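Local coordinates for tyrosine-protein phosphatase non-receptor type 18 (Homo sapiens, PDB 2OC3), which dephosphorylates phosphotyrosine in proteins, including autophosphorylated tyrosine kinases, as a non-receptor protein tyrosine phosphatase, at residues 80-85 against 182-187. Numbering follows the deposited sequence.
Sequences SLLQEE and VTFQKE
Leu81 and Leu82, the two central residues of a type II turn from Ser80 to Gln83, both reach the far end of the Phe184 ring. Phe184 closes strand 175-184, just where a type I' turn from Phe184 to Glu187 leads back into strand 187-196; this hairpin belongs to the mixed central sheet of the protein-tyrosine phosphatase catalytic domain. Its side chain points toward the loop after strand 76-78. CG stands anti to the backbone N (chi1 171°), which extends the ring toward the two leucines. CB and CG serve as the stem; along one side, CE2 lies 4.1 Å from both CD1 and CD2 of Leu81, and on the other CE1 is 4.1 Å from CD1 of Leu82. The tip, CZ, touches both leucines, 3.9 Å from Leu82 CD2, which sits at the ring edge near its plane, and 4.1 Å from Leu81 CD2, which approaches obliquely. One face of the ring carries CG of the next residue, Gln185, 3.5 Å above the plane and displaced toward the rim. From over that face the extended glutamine chain carries NE2 to 3.9 Å from Leu82 CD2, a plain van der Waals touch. Phe161 of the adjoining strand stacks on Phe184, and Trp124 of helix 116-125 meets it with planes inclined at about 60°. The leucine turn is itself tied to that helix: Leu81 N bonds Glu125 and Leu81 O bonds Arg121. Replacing Phe184 with an alanine is likely to leave a gap in front of the leucine methyls and Phe161 without its stacked ring. Away from the substrate-binding residues, the contact thus joins hairpin to loop by van der Waals packing, mostly methyl against ring, while the hydrogen bonds named hold the loop to helix 116-125.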
# COMPACT_ATOMS: atom_id res chain seq x y z
N SER A 80 -17.27 -2.61 -8.21
CA SER A 80 -18.65 -2.78 -8.57
C SER A 80 -19.47 -1.56 -8.19
O SER A 80 -20.60 -1.40 -8.64
CB SER A 80 -19.24 -4.01 -7.91
OG SER A 80 -19.38 -3.89 -6.51
N LEU A 81 -18.93 -0.68 -7.34
CA LEU A 81 -19.70 0.46 -6.91
C LEU A 81 -19.97 1.36 -8.11
O LEU A 81 -19.08 1.70 -8.91
CB LEU A 81 -18.96 1.19 -5.76
CG LEU A 81 -19.69 2.36 -5.09
CD1 LEU A 81 -20.86 1.82 -4.25
CD2 LEU A 81 -18.77 3.22 -4.24
N LEU A 82 -21.24 1.72 -8.27
CA LEU A 82 -21.70 2.54 -9.39
C LEU A 82 -21.68 1.79 -10.71
O LEU A 82 -21.73 2.41 -11.73
CB LEU A 82 -20.93 3.88 -9.49
CG LEU A 82 -21.06 4.86 -8.29
CD1 LEU A 82 -20.15 6.07 -8.44
CD2 LEU A 82 -22.50 5.30 -8.11
N GLN A 83 -21.62 0.45 -10.68
CA GLN A 83 -21.64 -0.29 -11.95
C GLN A 83 -22.92 -0.01 -12.72
O GLN A 83 -22.86 0.12 -13.96
CB GLN A 83 -21.49 -1.80 -11.73
CG GLN A 83 -22.60 -2.45 -10.92
N GLU A 84 -24.05 0.08 -12.00
CA GLU A 84 -25.38 0.36 -12.62
C GLU A 84 -25.43 1.72 -13.33
O GLU A 84 -26.26 1.95 -14.20
CB GLU A 84 -26.51 0.29 -11.57
CG GLU A 84 -26.58 1.49 -10.62
N GLU A 85 -24.54 2.63 -12.95
CA GLU A 85 -24.46 3.95 -13.58
C GLU A 85 -23.38 3.98 -14.67
O GLU A 85 -23.05 5.05 -15.21
CB GLU A 85 -24.23 5.02 -12.51
CG GLU A 85 -25.24 4.95 -11.34
N VAL A 182 -15.87 11.74 4.49
CA VAL A 182 -16.13 11.36 3.09
C VAL A 182 -17.64 11.13 3.00
O VAL A 182 -18.21 10.31 3.75
CB VAL A 182 -15.37 10.10 2.70
CG1 VAL A 182 -15.70 9.75 1.28
CG2 VAL A 182 -13.88 10.30 2.95
N THR A 183 -18.31 11.86 2.11
CA THR A 183 -19.76 11.81 1.95
C THR A 183 -20.10 11.32 0.56
O THR A 183 -19.60 11.87 -0.43
CB THR A 183 -20.42 13.16 2.27
OG1 THR A 183 -20.08 13.50 3.63
CG2 THR A 183 -21.94 13.08 2.10
N PHE A 184 -20.96 10.32 0.50
CA PHE A 184 -21.40 9.70 -0.77
C PHE A 184 -22.83 9.22 -0.57
O PHE A 184 -23.10 8.47 0.39
CB PHE A 184 -20.48 8.50 -1.06
CG PHE A 184 -20.91 7.63 -2.23
CD1 PHE A 184 -20.75 8.08 -3.52
CD2 PHE A 184 -21.51 6.40 -2.02
CE1 PHE A 184 -21.13 7.28 -4.60
CE2 PHE A 184 -21.91 5.60 -3.09
CZ PHE A 184 -21.70 6.05 -4.37
N GLN A 185 -23.74 9.59 -1.48
CA GLN A 185 -25.13 9.05 -1.47
C GLN A 185 -25.76 9.16 -0.08
O GLN A 185 -26.36 8.22 0.43
CB GLN A 185 -25.19 7.60 -1.96
CG GLN A 185 -24.87 7.48 -3.43
CD GLN A 185 -25.04 6.09 -4.02
OE1 GLN A 185 -25.05 5.07 -3.30
NE2 GLN A 185 -25.14 6.03 -5.34
N LYS A 186 -25.58 10.33 0.50
CA LYS A 186 -26.28 10.74 1.76
C LYS A 186 -25.77 10.08 3.06
O LYS A 186 -26.37 10.25 4.13
CB LYS A 186 -27.80 10.66 1.61
CG LYS A 186 -28.29 11.43 0.35
CD LYS A 186 -29.79 11.38 0.18
CE LYS A 186 -30.18 12.00 -1.17
NZ LYS A 186 -31.65 12.18 -1.33
N GLU A 187 -24.61 9.40 2.96
CA GLU A 187 -23.88 8.79 4.07
C GLU A 187 -22.53 9.47 4.23
O GLU A 187 -21.87 9.80 3.22
CB GLU A 187 -23.67 7.28 3.84
CG GLU A 187 -22.89 6.58 4.88
CD GLU A 187 -22.91 5.05 4.72
OE1 GLU A 187 -23.97 4.51 4.36
OE2 GLU A 187 -21.89 4.39 4.94